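Beta-lactamase Mb2281c (Mycobacterium bovis, PDB 3I7J) probably acts as a serine hydrolase of the beta-lactamase clan, related to class C beta-lactamases and penicillin-binding proteins, though its natural substrate is not established. Local coordinates at residues R73-T79 with Q181-L185; S40-V46 with Y99-F104; R96-S100 with P197-G201. All blocks are in the same frame, centred on the assembly; numbering follows the deposited sequence.

Contact 1: residues R73-T79 with Q181-L185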
ATOM      1  N   ARG A  73       2.057 -15.479  -3.762  1.00  9.60           N
ATOM      2  CA  ARG A  73       1.874 -15.065  -2.369  1.00 13.97           C
ATOM      3  C   ARG A  73       3.172 -14.569  -1.720  1.00 15.25           C
ATOM      4  O   ARG A  73       3.139 -13.624  -0.932  1.00 15.62           O
ATOM      5  CB  ARG A  73       1.310 -16.212  -1.515  1.00 12.78           C
ATOM      6  CG  ARG A  73       0.882 -15.779  -0.102  1.00 12.87           C
ATOM      7  CD  ARG A  73       0.772 -16.966   0.854  1.00 15.31           C
ATOM      8  NE  ARG A  73      -0.091 -18.010   0.314  1.00 24.85           N
ATOM      9  CZ  ARG A  73      -1.417 -17.993   0.372  1.00 25.10           C
ATOM     10  NH1 ARG A  73      -2.047 -16.983   0.962  1.00 32.39           N
ATOM     11  NH2 ARG A  73      -2.114 -18.983  -0.176  1.00 20.30           N
ATOM     12  N   HIS A  74       4.301 -15.212  -2.031  1.00  9.08           N
ATOM     13  CA  HIS A  74       5.590 -14.801  -1.468  1.00 11.51           C
ATOM     14  C   HIS A  74       5.976 -13.438  -2.017  1.00 10.99           C
ATOM     15  O   HIS A  74       6.571 -12.617  -1.316  1.00 14.20           O
ATOM     16  CB  HIS A  74       6.727 -15.774  -1.823  1.00 11.00           C
ATOM     17  CG  HIS A  74       6.586 -17.139  -1.225  1.00 10.42           C
ATOM     18  ND1 HIS A  74       5.741 -18.096  -1.745  1.00 10.89           N
ATOM     19  CD2 HIS A  74       7.224 -17.728  -0.184  1.00 11.79           C
ATOM     20  CE1 HIS A  74       5.867 -19.217  -1.055  1.00  7.01           C
ATOM     21  NE2 HIS A  74       6.762 -19.019  -0.103  1.00 13.03           N
ATOM     22  N   LEU A  75       5.667 -13.201  -3.287  1.00  8.65           N
ATOM     23  CA  LEU A  75       6.004 -11.925  -3.896  1.00  4.57           C
ATOM     24  C   LEU A  75       5.201 -10.795  -3.262  1.00 11.33           C
ATOM     25  O   LEU A  75       5.749  -9.737  -2.948  1.00 11.87           O
ATOM     26  CB  LEU A  75       5.764 -11.982  -5.401  1.00  1.93           C
ATOM     27  CG  LEU A  75       6.642 -13.029  -6.093  1.00 14.42           C
ATOM     28  CD1 LEU A  75       6.232 -13.140  -7.563  1.00  8.21           C
ATOM     29  CD2 LEU A  75       8.115 -12.618  -5.979  1.00  6.80           C
ATOM     30  N   LEU A  76       3.909 -11.033  -3.054  1.00 13.01           N
ATOM     31  CA  LEU A  76       3.021 -10.043  -2.452  1.00 14.81           C
ATOM     32  C   LEU A  76       3.384  -9.712  -1.007  1.00 12.96           C
ATOM     33  O   LEU A  76       3.252  -8.563  -0.572  1.00 12.67           O
ATOM     34  CB  LEU A  76       1.577 -10.553  -2.504  1.00 14.24           C
ATOM     35  CG  LEU A  76       0.877 -10.498  -3.869  1.00 12.76           C
ATOM     36  CD1 LEU A  76      -0.374 -11.371  -3.881  1.00  6.24           C
ATOM     37  CD2 LEU A  76       0.528  -9.055  -4.173  1.00 13.09           C
ATOM     38  N   ALA A  77       3.847 -10.721  -0.274  1.00  8.01           N
ATOM     39  CA  ALA A  77       4.202 -10.570   1.133  1.00  5.70           C
ATOM     40  C   ALA A  77       5.690 -10.323   1.398  1.00 12.60           C
ATOM     41  O   ALA A  77       6.112 -10.275   2.553  1.00 14.50           O
ATOM     42  CB  ALA A  77       3.738 -11.802   1.914  1.00  4.84           C
ATOM     43  N   HIS A  78       6.477 -10.170   0.338  1.00  8.51           N
ATOM     44  CA  HIS A  78       7.909  -9.920   0.471  1.00 13.93           C
ATOM     45  C   HIS A  78       8.649 -11.044   1.194  1.00 13.84           C
ATOM     46  O   HIS A  78       9.481 -10.791   2.068  1.00 11.39           O
ATOM     47  CB  HIS A  78       8.153  -8.590   1.202  1.00  8.11           C
ATOM     48  CG  HIS A  78       7.486  -7.420   0.552  1.00  6.57           C
ATOM     49  ND1 HIS A  78       7.898  -6.909  -0.660  1.00  9.73           N
ATOM     50  CD2 HIS A  78       6.396  -6.702   0.911  1.00  5.99           C
ATOM     51  CE1 HIS A  78       7.088  -5.930  -1.021  1.00  8.28           C
ATOM     52  NE2 HIS A  78       6.169  -5.785  -0.085  1.00 12.15           N
ATOM     53  N   THR A  79       8.346 -12.289   0.841  1.00 13.24           N
ATOM     54  CA  THR A  79       9.029 -13.419   1.456  1.00  9.38           C
ATOM     55  C   THR A  79       9.661 -14.334   0.405  1.00  9.04           C
ATOM     56  O   THR A  79      10.051 -15.455   0.716  1.00 14.53           O
ATOM     57  CB  THR A  79       8.072 -14.275   2.339  1.00 14.37           C
ATOM     58  OG1 THR A  79       7.054 -14.865   1.521  1.00 11.53           O
ATOM     59  CG2 THR A  79       7.424 -13.422   3.418  1.00  9.15           C
ATOM     60  N   GLN A 181       0.577 -12.675   6.337  1.00 10.45           N
ATOM     61  CA  GLN A 181       1.012 -13.782   5.509  1.00  8.14           C
ATOM     62  C   GLN A 181       2.426 -14.146   5.954  1.00  9.07           C
ATOM     63  O   GLN A 181       3.282 -13.267   6.064  1.00  7.07           O
ATOM     64  CB  GLN A 181       1.023 -13.322   4.054  1.00  7.69           C
ATOM     65  CG  GLN A 181      -0.317 -12.771   3.567  1.00  6.75           C
ATOM     66  CD  GLN A 181      -1.350 -13.865   3.408  1.00 10.76           C
ATOM     67  OE1 GLN A 181      -1.054 -14.925   2.873  1.00 10.26           O
ATOM     68  NE2 GLN A 181      -2.571 -13.607   3.857  1.00 10.43           N
ATOM     69  N   PHE A 182       2.676 -15.429   6.200  1.00 12.80           N
ATOM     70  CA  PHE A 182       3.992 -15.870   6.666  1.00  9.52           C
ATOM     71  C   PHE A 182       4.283 -15.141   7.987  1.00 11.03           C
ATOM     72  O   PHE A 182       5.221 -14.355   8.089  1.00 14.84           O
ATOM     73  CB  PHE A 182       5.070 -15.533   5.636  1.00  5.94           C
ATOM     74  CG  PHE A 182       4.837 -16.144   4.282  1.00 12.71           C
ATOM     75  CD1 PHE A 182       5.144 -17.488   4.038  1.00 12.07           C
ATOM     76  CD2 PHE A 182       4.305 -15.375   3.248  1.00  6.80           C
ATOM     77  CE1 PHE A 182       4.924 -18.060   2.775  1.00 11.22           C
ATOM     78  CE2 PHE A 182       4.078 -15.926   1.985  1.00  9.40           C
ATOM     79  CZ  PHE A 182       4.387 -17.275   1.742  1.00 15.35           C
ATOM     80  N   PRO A 183       3.462 -15.390   9.019  1.00 17.35           N
ATOM     81  CA  PRO A 183       3.615 -14.768  10.337  1.00 10.67           C
ATOM     82  C   PRO A 183       4.877 -15.226  11.052  1.00 15.44           C
ATOM     83  O   PRO A 183       5.412 -16.294  10.757  1.00 13.35           O
ATOM     84  CB  PRO A 183       2.360 -15.225  11.069  1.00 10.99           C
ATOM     85  CG  PRO A 183       2.173 -16.611  10.525  1.00 10.61           C
ATOM     86  CD  PRO A 183       2.354 -16.364   9.037  1.00 13.58           C
ATOM     87  N   GLY A 184       5.344 -14.410  11.993  1.00 15.35           N
ATOM     88  CA  GLY A 184       6.520 -14.758  12.766  1.00 17.13           C
ATOM     89  C   GLY A 184       7.832 -14.262  12.204  1.00 19.76           C
ATOM     90  O   GLY A 184       8.860 -14.378  12.863  1.00 14.93           O
ATOM     91  N   LEU A 185       7.804 -13.704  10.997  1.00 15.59           N
ATOM     92  CA  LEU A 185       9.020 -13.210  10.366  1.00 16.15           C
ATOM     93  C   LEU A 185       9.414 -11.795  10.797  1.00 22.50           C
ATOM     94  O   LEU A 185       8.592 -10.873  10.802  1.00 19.51           O
ATOM     95  CB  LEU A 185       8.870 -13.264   8.843  1.00 15.88           C
ATOM     96  CG  LEU A 185       8.589 -14.643   8.234  1.00 19.50           C
ATOM     97  CD1 LEU A 185       8.452 -14.501   6.726  1.00 12.20           C
ATOM     98  CD2 LEU A 185       9.722 -15.622   8.577  1.00 16.55           C
TER
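With its CG trans to the backbone N (chi1 -171°) and a bend at chi3, Arg73 swings its guanidinium toward Gln181, while Phe182, whose CG lies trans to its carbonyl carbon, sends its ring back among the side chains of 73-79. The contact joins the end of helix 72-76, closed by a Schellman motif at His78, to the type II turn Phe182-Leu185, both within the helical part of a beta-lactamase-like fold. The Schellman reversal lets one short segment offer residues from the last helical turn and from the loop beyond it, and the Phe182 ring sits where the two meet. The His74 ring lies against its CZ, which stands over the centre of the imidazole face; the ring planes are 40° apart. His74 ND1 hydrogen-bonds Thr71 OG1, which limits the rotation of the imidazole. Ala77, small enough to let the loop come near, touches the ring edge with its methyl, CB to CD2 of Phe182 at 3.9 Å. Thr79 OG1 stands over the rim of one face of Phe182, with no hydrogen-bond partner in the model; CB makes a CH-pi contact with the same face, and the methyl CG2 meets Leu185 CD1 at 3.6 Å. At the other end of the contact, guanidinium and amide lie nearly coplanar, a suitable pairing of a long cationic donor with a neutral acceptor. Gln181 NE2 is turned to Thr179 O, leaving OE1 to receive Arg73 NH1 at 3.0 Å, with an N-H...O angle of 153°.

Contact 2: residues S40-V46 with Y99-F104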
ATOM      1  N   SER A  40       6.418   4.031  -3.223  1.00 18.79           N
ATOM      2  CA  SER A  40       5.881   2.758  -2.729  1.00 17.38           C
ATOM      3  C   SER A  40       4.390   2.724  -2.406  1.00 15.48           C
ATOM      4  O   SER A  40       3.845   1.668  -2.083  1.00  8.57           O
ATOM      5  CB  SER A  40       6.670   2.286  -1.506  1.00 15.05           C
ATOM      6  OG  SER A  40       7.924   1.777  -1.896  1.00 17.31           O
ATOM      7  N   VAL A  41       3.726   3.872  -2.458  1.00 11.17           N
ATOM      8  CA  VAL A  41       2.296   3.861  -2.207  1.00 11.96           C
ATOM      9  C   VAL A  41       1.699   3.206  -3.457  1.00 17.92           C
ATOM     10  O   VAL A  41       0.493   2.959  -3.548  1.00 17.18           O
ATOM     11  CB  VAL A  41       1.738   5.296  -1.996  1.00 17.84           C
ATOM     12  CG1 VAL A  41       0.217   5.265  -1.847  1.00  6.99           C
ATOM     13  CG2 VAL A  41       2.361   5.900  -0.727  1.00 13.54           C
ATOM     14  N   THR A  42       2.571   2.926  -4.422  1.00 11.00           N
ATOM     15  CA  THR A  42       2.181   2.262  -5.655  1.00 14.37           C
ATOM     16  C   THR A  42       1.816   0.819  -5.332  1.00  9.99           C
ATOM     17  O   THR A  42       0.870   0.268  -5.888  1.00 13.22           O
ATOM     18  CB  THR A  42       3.351   2.208  -6.683  1.00 15.48           C
ATOM     19  OG1 THR A  42       3.643   3.526  -7.159  1.00 16.45           O
ATOM     20  CG2 THR A  42       2.991   1.301  -7.871  1.00  6.78           C
ATOM     21  N   LYS A  43       2.566   0.216  -4.418  1.00 11.24           N
ATOM     22  CA  LYS A  43       2.358  -1.183  -4.064  1.00 10.86           C
ATOM     23  C   LYS A  43       0.934  -1.622  -3.757  1.00  8.28           C
ATOM     24  O   LYS A  43       0.491  -2.641  -4.260  1.00 11.38           O
ATOM     25  CB  LYS A  43       3.321  -1.573  -2.932  1.00  7.75           C
ATOM     26  CG  LYS A  43       4.785  -1.592  -3.403  1.00 12.88           C
ATOM     27  CD  LYS A  43       5.721  -2.380  -2.483  1.00 11.81           C
ATOM     28  CE  LYS A  43       7.119  -2.512  -3.103  1.00 11.82           C
ATOM     29  NZ  LYS A  43       7.821  -1.191  -3.269  1.00  7.43           N
ATOM     30  N   PRO A  44       0.192  -0.857  -2.944  1.00 14.44           N
ATOM     31  CA  PRO A  44      -1.183  -1.277  -2.646  1.00 11.96           C
ATOM     32  C   PRO A  44      -2.032  -1.373  -3.919  1.00 10.76           C
ATOM     33  O   PRO A  44      -2.925  -2.222  -4.023  1.00  7.33           O
ATOM     34  CB  PRO A  44      -1.678  -0.191  -1.686  1.00  8.61           C
ATOM     35  CG  PRO A  44      -0.409   0.251  -1.003  1.00 12.51           C
ATOM     36  CD  PRO A  44       0.558   0.339  -2.168  1.00  6.31           C
ATOM     37  N   LEU A  45      -1.746  -0.510  -4.890  1.00  8.60           N
ATOM     38  CA  LEU A  45      -2.492  -0.515  -6.147  1.00 11.59           C
ATOM     39  C   LEU A  45      -2.161  -1.779  -6.938  1.00 11.78           C
ATOM     40  O   LEU A  45      -3.055  -2.460  -7.450  1.00  9.26           O
ATOM     41  CB  LEU A  45      -2.154   0.729  -6.979  1.00 10.41           C
ATOM     42  CG  LEU A  45      -2.501   2.097  -6.383  1.00  7.33           C
ATOM     43  CD1 LEU A  45      -2.025   3.191  -7.327  1.00 10.77           C
ATOM     44  CD2 LEU A  45      -4.014   2.214  -6.175  1.00 11.53           C
ATOM     45  N   VAL A  46      -0.874  -2.090  -7.039  1.00 10.68           N
ATOM     46  CA  VAL A  46      -0.436  -3.272  -7.766  1.00 10.37           C
ATOM     47  C   VAL A  46      -0.920  -4.522  -7.043  1.00  9.61           C
ATOM     48  O   VAL A  46      -1.344  -5.491  -7.679  1.00  9.99           O
ATOM     49  CB  VAL A  46       1.110  -3.304  -7.898  1.00 12.55           C
ATOM     50  CG1 VAL A  46       1.564  -4.613  -8.530  1.00  7.34           C
ATOM     51  CG2 VAL A  46       1.577  -2.126  -8.745  1.00  9.82           C
ATOM     52  N   TYR A  99      11.550  -6.522   2.450  1.00 11.62           N
ATOM     53  CA  TYR A  99      10.867  -5.633   1.528  1.00  8.50           C
ATOM     54  C   TYR A  99      11.596  -5.656   0.197  1.00  8.52           C
ATOM     55  O   TYR A  99      12.817  -5.568   0.166  1.00 13.62           O
ATOM     56  CB  TYR A  99      10.868  -4.220   2.100  1.00 12.94           C
ATOM     57  CG  TYR A  99      10.061  -3.236   1.296  1.00  7.52           C
ATOM     58  CD1 TYR A  99       8.676  -3.364   1.198  1.00  8.42           C
ATOM     59  CD2 TYR A  99      10.675  -2.164   0.652  1.00  7.14           C
ATOM     60  CE1 TYR A  99       7.921  -2.441   0.481  1.00 14.14           C
ATOM     61  CE2 TYR A  99       9.928  -1.233  -0.067  1.00 12.29           C
ATOM     62  CZ  TYR A  99       8.556  -1.377  -0.146  1.00 10.47           C
ATOM     63  OH  TYR A  99       7.818  -0.451  -0.839  1.00 15.24           O
ATOM     64  N   SER A 100      10.859  -5.784  -0.905  1.00 15.02           N
ATOM     65  CA  SER A 100      11.500  -5.828  -2.215  1.00  7.29           C
ATOM     66  C   SER A 100      10.725  -5.179  -3.351  1.00 13.55           C
ATOM     67  O   SER A 100       9.534  -5.442  -3.538  1.00  9.41           O
ATOM     68  CB  SER A 100      11.800  -7.279  -2.599  1.00 12.43           C
ATOM     69  OG  SER A 100      12.314  -7.354  -3.919  1.00  9.67           O
ATOM     70  N   ASN A 101      11.409  -4.319  -4.104  1.00 12.82           N
ATOM     71  CA  ASN A 101      10.802  -3.677  -5.265  1.00 11.41           C
ATOM     72  C   ASN A 101      10.788  -4.696  -6.400  1.00 16.24           C
ATOM     73  O   ASN A 101       9.774  -4.861  -7.069  1.00 11.40           O
ATOM     74  CB  ASN A 101      11.618  -2.472  -5.735  1.00 16.70           C
ATOM     75  CG  ASN A 101      11.381  -1.220  -4.898  1.00 22.25           C
ATOM     76  OD1 ASN A 101      12.088  -0.232  -5.061  1.00 24.95           O
ATOM     77  ND2 ASN A 101      10.386  -1.254  -4.015  1.00 11.29           N
ATOM     78  N   TYR A 102      11.914  -5.381  -6.611  1.00  8.95           N
ATOM     79  CA  TYR A 102      11.997  -6.350  -7.693  1.00 18.70           C
ATOM     80  C   TYR A 102      10.989  -7.480  -7.507  1.00 13.53           C
ATOM     81  O   TYR A 102      10.535  -8.077  -8.485  1.00 12.99           O
ATOM     82  CB  TYR A 102      13.426  -6.899  -7.827  1.00 14.37           C
ATOM     83  CG  TYR A 102      13.625  -7.752  -9.063  1.00 11.27           C
ATOM     84  CD1 TYR A 102      13.592  -9.141  -8.983  1.00 10.87           C
ATOM     85  CD2 TYR A 102      13.758  -7.168 -10.327  1.00 13.48           C
ATOM     86  CE1 TYR A 102      13.677  -9.931 -10.127  1.00 16.22           C
ATOM     87  CE2 TYR A 102      13.845  -7.952 -11.483  1.00 18.29           C
ATOM     88  CZ  TYR A 102      13.799  -9.332 -11.373  1.00 17.22           C
ATOM     89  OH  TYR A 102      13.856 -10.121 -12.503  1.00 21.83           O
ATOM     90  N   GLY A 103      10.640  -7.767  -6.256  1.00 13.36           N
ATOM     91  CA  GLY A 103       9.651  -8.794  -5.990  1.00  9.50           C
ATOM     92  C   GLY A 103       8.339  -8.397  -6.652  1.00  9.67           C
ATOM     93  O   GLY A 103       7.617  -9.249  -7.167  1.00 14.18           O
ATOM     94  N   PHE A 104       8.026  -7.102  -6.661  1.00  8.33           N
ATOM     95  CA  PHE A 104       6.789  -6.648  -7.283  1.00  7.23           C
ATOM     96  C   PHE A 104       6.900  -6.616  -8.800  1.00  4.83           C
ATOM     97  O   PHE A 104       5.890  -6.705  -9.496  1.00  8.11           O
ATOM     98  CB  PHE A 104       6.365  -5.270  -6.745  1.00 11.16           C
ATOM     99  CG  PHE A 104       5.325  -5.339  -5.649  1.00  3.32           C
ATOM    100  CD1 PHE A 104       5.487  -6.211  -4.573  1.00  9.56           C
ATOM    101  CD2 PHE A 104       4.191  -4.533  -5.690  1.00  2.20           C
ATOM    102  CE1 PHE A 104       4.534  -6.285  -3.551  1.00  4.79           C
ATOM    103  CE2 PHE A 104       3.228  -4.594  -4.673  1.00 10.08           C
ATOM    104  CZ  PHE A 104       3.404  -5.475  -3.605  1.00  8.31           C
TER
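The start of helix 42-56 faces the start of helix 101-115, with Lys43 and Phe104 CA atoms 7.7 Å apart, and Ser40, just before its helix, has Asn101 as its nearest CA partner. Ser40 and Lys43 fit the SxxK pattern of the serine beta-lactamase and penicillin-binding protein clan, and Tyr99 probably corresponds to the tyrosine of the (S/Y)xN element. Lys43 spans the gap. Its chain is extended through chi3 and turns only at chi4 (64°), which swings NZ onto Tyr99 OH at 2.5 Å. The same phenol oxygen is hydrogen-bonded to Ser40 OG at 2.5 Å, with OG at the ring edge in its plane; both bonds are unusually short as modelled. Gly146 O also accepts from NZ. The methylenes of Lys43 lie over the Phe104 ring: CD stands above its centre, 4.0 Å from the centroid, in a CH-pi contact. A flat, apolar phenylalanine suits this place because it supports the lysine stem without offering a polar group that would compete for NZ. Val46 CG1 packs on Phe104 CD2 at 3.9 Å, one helical turn along. Ser100, as N-cap, accepts from Gly103 N at the beginning of the helix that carries Phe104, and its OG also bonds Ala83 O. Ser40 OG and Lys43 NZ thus converge on Tyr99 OH, three groups hydrogen-bonded together, consistent with the nucleophile and general-base groups of this clan.

Contact 3: residues R96-S100 with P197-G201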
ATOM      1  N   ARG A  96      12.600 -15.612   5.239  1.00 23.28           N
ATOM      2  CA  ARG A  96      12.823 -14.242   5.660  1.00 19.84           C
ATOM      3  C   ARG A  96      11.857 -13.246   5.047  1.00 26.04           C
ATOM      4  O   ARG A  96      11.310 -13.451   3.965  1.00 23.67           O
ATOM      5  CB  ARG A  96      14.259 -13.800   5.351  1.00 22.09           C
ATOM      6  CG  ARG A  96      15.290 -14.360   6.314  1.00 42.39           C
ATOM      7  CD  ARG A  96      16.512 -13.460   6.414  1.00 41.93           C
ATOM      8  NE  ARG A  96      17.357 -13.524   5.228  1.00 50.71           N
ATOM      9  CZ  ARG A  96      18.388 -12.715   5.003  1.00 44.10           C
ATOM     10  NH1 ARG A  96      18.700 -11.774   5.887  1.00 45.14           N
ATOM     11  NH2 ARG A  96      19.113 -12.853   3.897  1.00 34.39           N
ATOM     12  N   ARG A  97      11.643 -12.158   5.771  1.00 22.38           N
ATOM     13  CA  ARG A  97      10.787 -11.103   5.302  1.00 15.31           C
ATOM     14  C   ARG A  97      11.657  -9.927   4.929  1.00 13.01           C
ATOM     15  O   ARG A  97      12.215  -9.267   5.805  1.00 19.08           O
ATOM     16  CB  ARG A  97       9.812 -10.679   6.394  1.00 14.64           C
ATOM     17  CG  ARG A  97       9.022  -9.420   6.082  1.00 15.62           C
ATOM     18  CD  ARG A  97       7.584  -9.566   6.571  1.00 21.60           C
ATOM     19  NE  ARG A  97       6.768 -10.276   5.612  1.00 16.42           N
ATOM     20  CZ  ARG A  97       5.695 -11.003   5.908  1.00 13.80           C
ATOM     21  NH1 ARG A  97       5.276 -11.140   7.161  1.00  5.52           N
ATOM     22  NH2 ARG A  97       5.039 -11.594   4.926  1.00 13.06           N
HETATM   23  N   MSE A  98      11.819  -9.676   3.640  1.00 12.77           N
HETATM   24  CA  MSE A  98      12.590  -8.512   3.251  1.00 16.25           C
HETATM   25  C   MSE A  98      11.901  -7.758   2.129  1.00 10.40           C
HETATM   26  O   MSE A  98      11.656  -8.281   1.038  1.00 12.84           O
HETATM   27  CB  MSE A  98      14.039  -8.881   2.908  1.00 17.84           C
HETATM   28  CG  MSE A  98      14.301  -9.673   1.661  1.00 34.88           C
HETATM   29 SE   MSE A  98      16.249 -10.067   1.493  1.00 55.55          SE
HETATM   30  CE  MSE A  98      16.262 -11.736   2.498  1.00 27.43           C
ATOM     31  N   TYR A  99      11.550  -6.522   2.450  1.00 11.62           N
ATOM     32  CA  TYR A  99      10.867  -5.633   1.528  1.00  8.50           C
ATOM     33  C   TYR A  99      11.596  -5.656   0.197  1.00  8.52           C
ATOM     34  O   TYR A  99      12.817  -5.568   0.166  1.00 13.62           O
ATOM     35  CB  TYR A  99      10.868  -4.220   2.100  1.00 12.94           C
ATOM     36  CG  TYR A  99      10.061  -3.236   1.296  1.00  7.52           C
ATOM     37  CD1 TYR A  99       8.676  -3.364   1.198  1.00  8.42           C
ATOM     38  CD2 TYR A  99      10.675  -2.164   0.652  1.00  7.14           C
ATOM     39  CE1 TYR A  99       7.921  -2.441   0.481  1.00 14.14           C
ATOM     40  CE2 TYR A  99       9.928  -1.233  -0.067  1.00 12.29           C
ATOM     41  CZ  TYR A  99       8.556  -1.377  -0.146  1.00 10.47           C
ATOM     42  OH  TYR A  99       7.818  -0.451  -0.839  1.00 15.24           O
ATOM     43  N   SER A 100      10.859  -5.784  -0.905  1.00 15.02           N
ATOM     44  CA  SER A 100      11.500  -5.828  -2.215  1.00  7.29           C
ATOM     45  C   SER A 100      10.725  -5.179  -3.351  1.00 13.55           C
ATOM     46  O   SER A 100       9.534  -5.442  -3.538  1.00  9.41           O
ATOM     47  CB  SER A 100      11.800  -7.279  -2.599  1.00 12.43           C
ATOM     48  OG  SER A 100      12.314  -7.354  -3.919  1.00  9.67           O
ATOM     49  N   PRO A 197       7.501  -8.584  15.162  1.00 14.91           N
ATOM     50  CA  PRO A 197       7.731  -8.998  13.777  1.00 10.90           C
ATOM     51  C   PRO A 197       7.428  -7.872  12.788  1.00 12.28           C
ATOM     52  O   PRO A 197       6.867  -6.842  13.164  1.00 16.64           O
ATOM     53  CB  PRO A 197       6.767 -10.168  13.620  1.00 17.07           C
ATOM     54  CG  PRO A 197       5.561  -9.670  14.375  1.00  9.95           C
ATOM     55  CD  PRO A 197       6.164  -9.014  15.619  1.00 16.57           C
ATOM     56  N   ASN A 198       7.801  -8.069  11.527  1.00  8.08           N
ATOM     57  CA  ASN A 198       7.543  -7.072  10.490  1.00 12.81           C
ATOM     58  C   ASN A 198       6.425  -7.642   9.619  1.00 11.85           C
ATOM     59  O   ASN A 198       6.647  -8.059   8.493  1.00  9.91           O
ATOM     60  CB  ASN A 198       8.809  -6.806   9.658  1.00 11.17           C
ATOM     61  CG  ASN A 198       8.667  -5.588   8.755  1.00  8.91           C
ATOM     62  OD1 ASN A 198       7.839  -4.720   9.003  1.00  9.17           O
ATOM     63  ND2 ASN A 198       9.484  -5.514   7.718  1.00  4.13           N
ATOM     64  N   ASP A 199       5.217  -7.650  10.170  1.00 15.67           N
ATOM     65  CA  ASP A 199       4.038  -8.195   9.498  1.00  9.17           C
ATOM     66  C   ASP A 199       3.655  -7.543   8.184  1.00 12.64           C
ATOM     67  O   ASP A 199       3.701  -6.319   8.031  1.00 11.30           O
ATOM     68  CB  ASP A 199       2.838  -8.130  10.435  1.00 10.23           C
ATOM     69  CG  ASP A 199       2.940  -9.114  11.579  1.00 14.77           C
ATOM     70  OD1 ASP A 199       3.915  -9.904  11.598  1.00 13.02           O
ATOM     71  OD2 ASP A 199       2.038  -9.093  12.446  1.00  7.09           O
ATOM     72  N   TRP A 200       3.254  -8.379   7.237  1.00 12.45           N
ATOM     73  CA  TRP A 200       2.827  -7.905   5.936  1.00  4.98           C
ATOM     74  C   TRP A 200       1.652  -8.763   5.468  1.00 13.76           C
ATOM     75  O   TRP A 200       1.561  -9.948   5.799  1.00  9.10           O
ATOM     76  CB  TRP A 200       3.994  -7.989   4.944  1.00 11.15           C
ATOM     77  CG  TRP A 200       4.135  -6.773   4.065  1.00  4.65           C
ATOM     78  CD1 TRP A 200       3.408  -6.479   2.948  1.00 11.11           C
ATOM     79  CD2 TRP A 200       5.027  -5.666   4.265  1.00 11.51           C
ATOM     80  NE1 TRP A 200       3.788  -5.258   2.439  1.00  7.86           N
ATOM     81  CE2 TRP A 200       4.781  -4.737   3.228  1.00  8.90           C
ATOM     82  CE3 TRP A 200       6.012  -5.369   5.221  1.00  5.28           C
ATOM     83  CZ2 TRP A 200       5.483  -3.526   3.120  1.00 12.70           C
ATOM     84  CZ3 TRP A 200       6.710  -4.163   5.112  1.00  6.99           C
ATOM     85  CH2 TRP A 200       6.438  -3.258   4.067  1.00  7.96           C
ATOM     86  N   GLY A 201       0.749  -8.154   4.712  1.00  8.31           N
ATOM     87  CA  GLY A 201      -0.398  -8.878   4.195  1.00  8.31           C
ATOM     88  C   GLY A 201      -0.099  -9.234   2.755  1.00  8.31           C
ATOM     89  O   GLY A 201       1.055  -9.507   2.423  1.00 10.33           O
TER
HETATM   90  O   HOH W   1       5.905 -11.165  10.080  1.00  9.75           O
HETATM   91  O   HOH W   2      11.551  -7.032   6.680  1.00 26.51           O
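Arg97 lays its guanidinium against Trp200, whose CB stands 3.5 Å above the centre of the guanidinium plane. The indole itself is turned 45° to that plane, so the contact is with the stem of the tryptophan and not a stack of flat groups. Farther along, the six-membered ring of Trp200 meets the Tyr99 ring obliquely, CH2 to CD1 at 3.6 Å with the planes 38° apart; a large indole suits the spot because it can serve the arginine with its base and the tyrosine with its far end. Two waters complete the interface. One accepts from Arg97 NH1 at 3.0 Å, in the guanidinium plane, and donates to Asp199 OD1 at 2.8 Å, linking opposite charges whose atoms stand 4.8 Å apart. The other donates to Arg97 O and accepts from Asn198 ND2 at 2.8 Å. Bends at chi2 and chi3 (-83°) fold the arginine so that NH2 can also donate to Gln181 O and Ala77 O. Beyond this shell, Lys210 NZ holds Asn198 OD1 and Asp199 O, and His78 meets the Trp200 indole edge-to-face. The loop before helix 101-115 is thereby tied to the loop 197-201 without a direct hydrogen bond between the two segments. The positive charge of the buried guanidinium is probably compensated by carbonyl oxygens and, through water, by Asp199.

Overall arrangement
The centre of contact 2, the most central, lies about 7 Å from that of the chain; it joins two helix starts around a polar cluster that probably belongs to the active site. The centres of contacts 1 and 3 lie about 15 and 13 Å from the chain centre and 6 Å apart. Contacts 1 and 2 are partly buried and contact 3 is buried, so none is purely surface. Contact 1 is mostly aromatic; contact 3 relies on water and Arg97, which joins the two through the carbonyls of Ala77 and Gln181. Contacts 2 and 3 share Tyr99 and Ser100. His78, from 73-79, packs on Tyr99, Phe104 and Trp200, bringing all three contacts together.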